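Local coordinates for acetyltransferase, GNAT family (Bacillus anthracis str. Sterne, PDB 3FBU), which binds coenzyme A and, as a member of the GNAT family, probably transfers the acetyl group of acetyl-CoA to an acceptor substrate, at residues E6-R11 with K97-E102; G71-H76 with I86-N91. One frame throughout, in Å; residues are numbered along the deposited sequence.

Interaction 1 (E6-R11 with K97-E102); sequences ERLLIR and KGYASE. With COA (coenzyme A), chain C.
R7 and E102 meet with guanidinium and carboxylate nearly coplanar, 16° apart, in a salt bridge approached side-on by the arginine. OE1 of E102 takes both NE of R7, at 2.7 Å on its syn lone pair, and NH2 of R7, at 2.9 Å and nearly in line with the C-O bond. The other oxygen, OE2, receives the backbone N of R7 at 2.7 Å in an almost straight bond (174°). E102 reaches that far because its chain is extended, with CG anti to the backbone N (chi1 175°). At the far end of the guanidinium, NH1 and NH2 of R7 both donate to O of K97, 3.1 Å from each, and this oxygen lies in the guanidinium plane. Y99 crosses R7 at about a right angle and sets CE1 over the centre of one guanidinium face, 3.5 Å from CZ of R7. CD2 of L8 packs 4.1 Å from CD1 of Y99. The backbone N atoms of G98, A100 and S101, with OG of S101, hydrogen-bond to the coenzyme A pyrophosphate, as in the GNAT pyrophosphate-binding loop. R7 thus bonds to residues on both sides of these amides, linking the loop and first helical turn to the segment entering strand 8-10.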
loop_
_atom_site.group_PDB
_atom_site.type_symbol
_atom_site.label_atom_id
_atom_site.label_comp_id
_atom_site.label_asym_id
_atom_site.label_seq_id
_atom_site.Cartn_x
_atom_site.Cartn_y
_atom_site.Cartn_z
ATOM N N GLU A 6 2.053 22.242 9.963
ATOM C CA GLU A 6 3.078 21.825 10.922
ATOM C C GLU A 6 4.468 21.579 10.297
ATOM O O GLU A 6 5.451 22.190 10.712
ATOM C CB GLU A 6 2.602 20.564 11.659
ATOM C CG GLU A 6 1.572 20.871 12.751
ATOM C CD GLU A 6 0.929 19.627 13.393
ATOM O OE1 GLU A 6 1.155 18.480 12.914
ATOM O OE2 GLU A 6 0.188 19.813 14.396
ATOM N N ARG A 7 4.536 20.692 9.304
ATOM C CA ARG A 7 5.801 20.271 8.700
ATOM C C ARG A 7 5.990 20.763 7.255
ATOM O O ARG A 7 7.065 20.567 6.662
ATOM C CB ARG A 7 5.884 18.754 8.682
ATOM C CG ARG A 7 5.772 18.083 10.056
ATOM C CD ARG A 7 5.780 16.586 9.885
ATOM N NE ARG A 7 4.561 16.154 9.197
ATOM C CZ ARG A 7 4.325 14.917 8.786
ATOM N NH1 ARG A 7 5.212 13.946 8.980
ATOM N NH2 ARG A 7 3.186 14.651 8.155
ATOM N N LEU A 8 4.958 21.378 6.675
ATOM C CA LEU A 8 4.992 21.750 5.259
ATOM C C LEU A 8 4.264 23.040 5.003
ATOM O O LEU A 8 3.465 23.509 5.823
ATOM C CB LEU A 8 4.378 20.630 4.393
ATOM C CG LEU A 8 2.991 20.123 4.770
ATOM C CD1 LEU A 8 1.902 21.000 4.146
ATOM C CD2 LEU A 8 2.818 18.625 4.398
ATOM N N LEU A 9 4.537 23.615 3.841
ATOM C CA LEU A 9 3.804 24.755 3.359
ATOM C C LEU A 9 3.327 24.480 1.941
ATOM O O LEU A 9 3.887 23.641 1.242
ATOM C CB LEU A 9 4.646 26.026 3.390
ATOM C CG LEU A 9 5.930 26.150 2.572
ATOM C CD1 LEU A 9 5.671 26.490 1.080
ATOM C CD2 LEU A 9 6.800 27.264 3.226
ATOM N N ILE A 10 2.292 25.204 1.548
ATOM C CA ILE A 10 1.759 25.131 0.194
ATOM C C ILE A 10 1.867 26.526 -0.373
ATOM O O ILE A 10 1.494 27.500 0.271
ATOM C CB ILE A 10 0.287 24.691 0.182
ATOM C CG1 ILE A 10 0.140 23.375 0.956
ATOM C CG2 ILE A 10 -0.202 24.526 -1.249
ATOM C CD1 ILE A 10 -1.265 22.934 1.156
ATOM N N ARG A 11 2.369 26.630 -1.592
ATOM C CA ARG A 11 2.503 27.921 -2.239
ATOM C C ARG A 11 2.198 27.738 -3.729
ATOM O O ARG A 11 1.895 26.621 -4.170
ATOM C CB ARG A 11 3.920 28.485 -1.996
ATOM C CG ARG A 11 5.071 27.651 -2.613
ATOM C CD ARG A 11 6.374 28.429 -2.704
ATOM N NE ARG A 11 7.542 27.583 -2.973
ATOM C CZ ARG A 11 7.839 27.029 -4.161
ATOM N NH1 ARG A 11 7.064 27.201 -5.206
ATOM N NH2 ARG A 11 8.921 26.267 -4.295
ATOM N N LYS A 97 4.125 9.078 5.164
ATOM C CA LYS A 97 4.542 9.898 6.290
ATOM C C LYS A 97 3.461 10.908 6.687
ATOM O O LYS A 97 3.640 11.677 7.619
ATOM C CB LYS A 97 5.845 10.608 5.965
ATOM C CG LYS A 97 6.987 9.664 5.558
ATOM C CD LYS A 97 8.111 10.460 4.854
ATOM C CE LYS A 97 9.218 9.533 4.304
ATOM N NZ LYS A 97 9.799 8.688 5.414
ATOM N N GLY A 98 2.305 10.877 6.029
ATOM C CA GLY A 98 1.239 11.797 6.391
ATOM C C GLY A 98 1.276 13.140 5.702
ATOM O O GLY A 98 0.498 14.033 6.042
ATOM N N TYR A 99 2.145 13.289 4.717
ATOM C CA TYR A 99 2.283 14.576 4.050
ATOM C C TYR A 99 1.036 14.951 3.246
ATOM O O TYR A 99 0.603 16.095 3.313
ATOM C CB TYR A 99 3.512 14.602 3.153
ATOM C CG TYR A 99 4.836 14.551 3.922
ATOM C CD1 TYR A 99 4.999 15.214 5.127
ATOM C CD2 TYR A 99 5.914 13.868 3.405
ATOM C CE1 TYR A 99 6.222 15.180 5.806
ATOM C CE2 TYR A 99 7.129 13.838 4.056
ATOM C CZ TYR A 99 7.274 14.487 5.262
ATOM O OH TYR A 99 8.480 14.433 5.925
ATOM N N ALA A 100 0.513 14.012 2.461
ATOM C CA ALA A 100 -0.671 14.324 1.627
ATOM C C ALA A 100 -1.814 14.717 2.537
ATOM O O ALA A 100 -2.492 15.709 2.290
ATOM C CB ALA A 100 -1.059 13.182 0.709
ATOM N N SER A 101 -2.037 13.948 3.603
ATOM C CA SER A 101 -3.170 14.254 4.484
ATOM C C SER A 101 -2.990 15.584 5.199
ATOM O O SER A 101 -3.946 16.352 5.323
ATOM C CB SER A 101 -3.409 13.134 5.503
ATOM O OG SER A 101 -3.539 11.883 4.820
ATOM N N GLU A 102 -1.769 15.872 5.627
ATOM C CA GLU A 102 -1.464 17.148 6.287
ATOM C C GLU A 102 -1.707 18.311 5.336
ATOM O O GLU A 102 -2.350 19.278 5.705
ATOM C CB GLU A 102 -0.012 17.163 6.848
ATOM C CG GLU A 102 0.381 18.508 7.434
ATOM C CD GLU A 102 1.796 18.521 8.063
ATOM O OE1 GLU A 102 2.331 17.445 8.359
ATOM O OE2 GLU A 102 2.358 19.616 8.216
HETATM N N1A COA C . -3.135 -0.226 1.184
HETATM C C2A COA C . -3.849 0.298 2.231
HETATM N N3A COA C . -3.499 1.510 2.766
HETATM C C4A COA C . -2.443 2.184 2.236
HETATM C C5A COA C . -1.712 1.674 1.177
HETATM C C6A COA C . -2.078 0.449 0.626
HETATM N N6A COA C . -1.419 -0.066 -0.415
HETATM N N7A COA C . -0.746 2.555 0.883
HETATM C C8A COA C . -0.830 3.602 1.729
HETATM N N9A COA C . -1.881 3.377 2.581
HETATM C C1B COA C . -2.468 4.281 3.578
HETATM C C2B COA C . -1.467 4.749 4.636
HETATM O O2B COA C . -1.307 3.797 5.681
HETATM C C3B COA C . -2.145 6.028 5.077
HETATM O O3B COA C . -3.171 5.751 6.017
HETATM P P3B COA C . -2.946 5.762 7.621
HETATM O O7A COA C . -4.259 5.763 8.336
HETATM O O8A COA C . -2.117 4.552 7.965
HETATM O O9A COA C . -2.193 7.036 7.936
HETATM C C4B COA C . -2.771 6.570 3.783
HETATM O O4B COA C . -2.954 5.460 2.948
HETATM C C5B COA C . -1.880 7.577 3.066
HETATM O O5B COA C . -1.852 8.750 3.857
HETATM P P1A COA C . -0.679 9.824 3.684
HETATM O O1A COA C . 0.587 9.285 4.328
HETATM O O2A COA C . -1.117 11.122 4.239
HETATM O O3A COA C . -0.569 9.925 2.085
HETATM P P2A COA C . 0.788 10.043 1.220
HETATM O O4A COA C . 1.590 11.219 1.724
HETATM O O5A COA C . 1.505 8.688 1.238
HETATM O O6A COA C . 0.170 10.328 -0.246
HETATM C CBP COA C . -1.061 9.855 -2.237
HETATM C CCP COA C . -1.005 9.687 -0.718
HETATM C CDP COA C . -0.933 11.369 -2.489
HETATM C CEP COA C . -2.421 9.277 -2.633
HETATM C CAP COA C . 0.102 9.070 -2.899
HETATM O OAP COA C . -0.054 7.669 -2.727
HETATM C C9P COA C . 0.198 9.299 -4.376
HETATM O O9P COA C . 0.777 10.451 -4.854
HETATM N N8P COA C . -0.360 8.431 -5.226
HETATM C C7P COA C . -0.136 8.529 -6.668
HETATM C C6P COA C . -0.932 9.644 -7.324
HETATM C C5P COA C . -2.437 9.437 -7.157
HETATM O O5P COA C . -3.009 8.367 -7.467
HETATM N N4P COA C . -3.095 10.482 -6.700
HETATM C C3P COA C . -4.522 10.404 -6.362
HETATM C C2P COA C . -5.454 10.537 -7.545
HETATM S S1P COA C . -7.184 10.626 -6.992
#

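Interaction 2 (G71-H76 with I86-N91); sequences GHIVFH and IGWVFN. With COA (coenzyme A), chain C.
The backbone N of H72 donates to O of V89 at 2.8 Å, and N of V89 returns a bond to O of H72 at 3.0 Å; both N-H groups point straight at their acceptors (166°). A second reciprocal pair joins V74 and G87, but here N of V74 sits well above the carbonyl plane of G87, 2.9 Å from its O. On the face carrying H72, V74 and V89, the imidazole lies side by side with V89, its CE1 3.7 Å from CB of V89, while its ND1 is hydrogen-bonded to Y24 OH. On the other face, CA of G71 rests over the ring of F90, 4.1 Å from the centroid, in a CH-pi contact. These strands form the antiparallel hairpin of 68-79 and 83-90 at the centre of the GNAT sheet. In this family the second strand splays from its parallel neighbour, here 119-124, and the pantetheine arm enters the gap; consistent with this, O of W88 accepts N4P of coenzyme A at 2.9 Å, and N of F90 donates to its O9P at 2.8 Å. The side chain of W88, which bonds S131 through NE1, has its ring edge towards CD1 of I73 and also lies against the CDP methyl of coenzyme A. Further along, the ring of F75 meets I86 by its edge, CD1 lying 4.0 Å from CB of I86. Helix 99-114 packs against this face, with T107 touching I73, F75 and I86.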
loop_
_atom_site.group_PDB
_atom_site.type_symbol
_atom_site.label_atom_id
_atom_site.label_comp_id
_atom_site.label_asym_id
_atom_site.label_seq_id
_atom_site.Cartn_x
_atom_site.Cartn_y
_atom_site.Cartn_z
ATOM N N GLY A 71 5.511 17.140 -3.455
ATOM C CA GLY A 71 4.306 16.837 -4.223
ATOM C C GLY A 71 3.523 18.089 -4.522
ATOM O O GLY A 71 4.008 19.205 -4.341
ATOM N N HIS A 72 2.321 17.904 -5.050
ATOM C CA HIS A 72 1.421 19.021 -5.229
ATOM C C HIS A 72 -0.034 18.672 -4.878
ATOM O O HIS A 72 -0.467 17.505 -4.910
ATOM C CB HIS A 72 1.556 19.635 -6.642
ATOM C CG HIS A 72 1.024 18.783 -7.762
ATOM N ND1 HIS A 72 1.832 17.942 -8.504
ATOM C CD2 HIS A 72 -0.226 18.668 -8.293
ATOM C CE1 HIS A 72 1.106 17.331 -9.423
ATOM N NE2 HIS A 72 -0.146 17.743 -9.316
ATOM N N ILE A 73 -0.742 19.716 -4.472
ATOM C CA ILE A 73 -2.177 19.669 -4.224
ATOM C C ILE A 73 -2.911 20.240 -5.434
ATOM O O ILE A 73 -2.553 21.317 -5.968
ATOM C CB ILE A 73 -2.541 20.488 -2.948
ATOM C CG1 ILE A 73 -2.090 19.749 -1.669
ATOM C CG2 ILE A 73 -4.040 20.828 -2.927
ATOM C CD1 ILE A 73 -2.869 18.472 -1.314
ATOM N N VAL A 74 -3.939 19.504 -5.847
ATOM C CA VAL A 74 -4.879 19.935 -6.862
ATOM C C VAL A 74 -6.034 20.623 -6.126
ATOM O O VAL A 74 -6.606 20.048 -5.210
ATOM C CB VAL A 74 -5.387 18.743 -7.685
ATOM C CG1 VAL A 74 -6.241 19.205 -8.840
ATOM C CG2 VAL A 74 -4.213 17.879 -8.215
ATOM N N PHE A 75 -6.345 21.861 -6.505
ATOM C CA PHE A 75 -7.458 22.593 -5.855
ATOM C C PHE A 75 -8.040 23.648 -6.804
ATOM O O PHE A 75 -7.376 24.614 -7.129
ATOM C CB PHE A 75 -6.988 23.199 -4.536
ATOM C CG PHE A 75 -8.101 23.647 -3.629
ATOM C CD1 PHE A 75 -9.067 22.760 -3.188
ATOM C CD2 PHE A 75 -8.169 24.959 -3.215
ATOM C CE1 PHE A 75 -10.067 23.162 -2.326
ATOM C CE2 PHE A 75 -9.183 25.365 -2.343
ATOM C CZ PHE A 75 -10.131 24.458 -1.922
ATOM N N HIS A 76 -9.279 23.437 -7.254
ATOM C CA HIS A 76 -9.905 24.306 -8.251
ATOM C C HIS A 76 -11.426 24.258 -8.206
ATOM O O HIS A 76 -12.019 23.319 -7.695
ATOM C CB HIS A 76 -9.434 23.958 -9.676
ATOM C CG HIS A 76 -9.688 22.544 -10.099
ATOM N ND1 HIS A 76 -10.911 22.095 -10.551
ATOM C CD2 HIS A 76 -8.860 21.470 -10.130
ATOM C CE1 HIS A 76 -10.820 20.815 -10.866
ATOM N NE2 HIS A 76 -9.589 20.408 -10.605
ATOM N N ILE A 86 -10.623 18.772 -4.874
ATOM C CA ILE A 86 -9.268 18.615 -4.313
ATOM C C ILE A 86 -8.697 17.258 -4.751
ATOM O O ILE A 86 -9.428 16.279 -4.935
ATOM C CB ILE A 86 -9.271 18.768 -2.746
ATOM C CG1 ILE A 86 -7.844 18.932 -2.139
ATOM C CG2 ILE A 86 -10.034 17.596 -2.089
ATOM C CD1 ILE A 86 -7.854 19.391 -0.642
ATOM N N GLY A 87 -7.367 17.225 -4.853
ATOM C CA GLY A 87 -6.605 16.057 -5.197
ATOM C C GLY A 87 -5.160 16.269 -4.813
ATOM O O GLY A 87 -4.805 17.312 -4.243
ATOM N N TRP A 88 -4.314 15.312 -5.185
ATOM C CA TRP A 88 -2.951 15.265 -4.656
ATOM C C TRP A 88 -2.124 14.311 -5.486
ATOM O O TRP A 88 -2.614 13.267 -5.863
ATOM C CB TRP A 88 -2.982 14.775 -3.196
ATOM C CG TRP A 88 -4.112 13.840 -2.902
ATOM C CD1 TRP A 88 -4.225 12.526 -3.250
ATOM C CD2 TRP A 88 -5.316 14.175 -2.222
ATOM N NE1 TRP A 88 -5.436 12.014 -2.813
ATOM C CE2 TRP A 88 -6.123 13.007 -2.175
ATOM C CE3 TRP A 88 -5.800 15.350 -1.650
ATOM C CZ2 TRP A 88 -7.381 13.001 -1.604
ATOM C CZ3 TRP A 88 -7.038 15.336 -1.079
ATOM C CH2 TRP A 88 -7.812 14.175 -1.042
ATOM N N VAL A 89 -0.864 14.671 -5.747
ATOM C CA VAL A 89 0.102 13.792 -6.399
ATOM C C VAL A 89 1.452 14.047 -5.713
ATOM O O VAL A 89 1.911 15.197 -5.657
ATOM C CB VAL A 89 0.247 14.084 -7.910
ATOM C CG1 VAL A 89 1.203 13.058 -8.572
ATOM C CG2 VAL A 89 -1.181 14.153 -8.638
ATOM N N PHE A 90 2.050 12.977 -5.188
ATOM C CA PHE A 90 3.236 13.087 -4.343
ATOM C C PHE A 90 4.343 12.184 -4.861
ATOM O O PHE A 90 4.111 11.261 -5.650
ATOM C CB PHE A 90 2.903 12.767 -2.872
ATOM C CG PHE A 90 2.342 13.937 -2.126
ATOM C CD1 PHE A 90 1.079 14.415 -2.422
ATOM C CD2 PHE A 90 3.060 14.560 -1.148
ATOM C CE1 PHE A 90 0.580 15.493 -1.776
ATOM C CE2 PHE A 90 2.552 15.629 -0.487
ATOM C CZ PHE A 90 1.306 16.101 -0.795
ATOM N N ASN A 91 5.552 12.528 -4.452
ATOM C CA ASN A 91 6.764 11.805 -4.758
ATOM C C ASN A 91 6.833 10.580 -3.860
ATOM O O ASN A 91 6.791 10.724 -2.626
ATOM C CB ASN A 91 7.970 12.728 -4.507
ATOM C CG ASN A 91 9.297 12.116 -4.924
ATOM O OD1 ASN A 91 9.540 10.920 -4.750
ATOM N ND2 ASN A 91 10.180 12.953 -5.472
HETATM N N1A COA C . -3.135 -0.226 1.184
HETATM C C2A COA C . -3.849 0.298 2.231
HETATM N N3A COA C . -3.499 1.510 2.766
HETATM C C4A COA C . -2.443 2.184 2.236
HETATM C C5A COA C . -1.712 1.674 1.177
HETATM C C6A COA C . -2.078 0.449 0.626
HETATM N N6A COA C . -1.419 -0.066 -0.415
HETATM N N7A COA C . -0.746 2.555 0.883
HETATM C C8A COA C . -0.830 3.602 1.729
HETATM N N9A COA C . -1.881 3.377 2.581
HETATM C C1B COA C . -2.468 4.281 3.578
HETATM C C2B COA C . -1.467 4.749 4.636
HETATM O O2B COA C . -1.307 3.797 5.681
HETATM C C3B COA C . -2.145 6.028 5.077
HETATM O O3B COA C . -3.171 5.751 6.017
HETATM P P3B COA C . -2.946 5.762 7.621
HETATM O O7A COA C . -4.259 5.763 8.336
HETATM O O8A COA C . -2.117 4.552 7.965
HETATM O O9A COA C . -2.193 7.036 7.936
HETATM C C4B COA C . -2.771 6.570 3.783
HETATM O O4B COA C . -2.954 5.460 2.948
HETATM C C5B COA C . -1.880 7.577 3.066
HETATM O O5B COA C . -1.852 8.750 3.857
HETATM P P1A COA C . -0.679 9.824 3.684
HETATM O O1A COA C . 0.587 9.285 4.328
HETATM O O2A COA C . -1.117 11.122 4.239
HETATM O O3A COA C . -0.569 9.925 2.085
HETATM P P2A COA C . 0.788 10.043 1.220
HETATM O O4A COA C . 1.590 11.219 1.724
HETATM O O5A COA C . 1.505 8.688 1.238
HETATM O O6A COA C . 0.170 10.328 -0.246
HETATM C CBP COA C . -1.061 9.855 -2.237
HETATM C CCP COA C . -1.005 9.687 -0.718
HETATM C CDP COA C . -0.933 11.369 -2.489
HETATM C CEP COA C . -2.421 9.277 -2.633
HETATM C CAP COA C . 0.102 9.070 -2.899
HETATM O OAP COA C . -0.054 7.669 -2.727
HETATM C C9P COA C . 0.198 9.299 -4.376
HETATM O O9P COA C . 0.777 10.451 -4.854
HETATM N N8P COA C . -0.360 8.431 -5.226
HETATM C C7P COA C . -0.136 8.529 -6.668
HETATM C C6P COA C . -0.932 9.644 -7.324
HETATM C C5P COA C . -2.437 9.437 -7.157
HETATM O O5P COA C . -3.009 8.367 -7.467
HETATM N N4P COA C . -3.095 10.482 -6.700
HETATM C C3P COA C . -4.522 10.404 -6.362
HETATM C C2P COA C . -5.454 10.537 -7.545
HETATM S S1P COA C . -7.184 10.626 -6.992
#

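Interactions 1 and 2 lie with their centres about 11 Å apart and are joined by the chain itself, since strand 83-90 is followed, after a short loop, by helix 99-114. They also touch directly: CZ of F90 packs 3.6 Å from CA of A100, and CE2 of F90 lies 3.9 Å from CB of Y99. Coenzyme A spans both. Segment 97-102 takes its pyrophosphate, and segment 86-91 pairs with its pantetheine amides, so the cofactor is held from phosphates to arm by consecutive elements. N96, N128, R133 and K137 add further hydrogen bonds to it. Along the sequence, the hairpin of interaction 2 is nested within the loop closed by interaction 1.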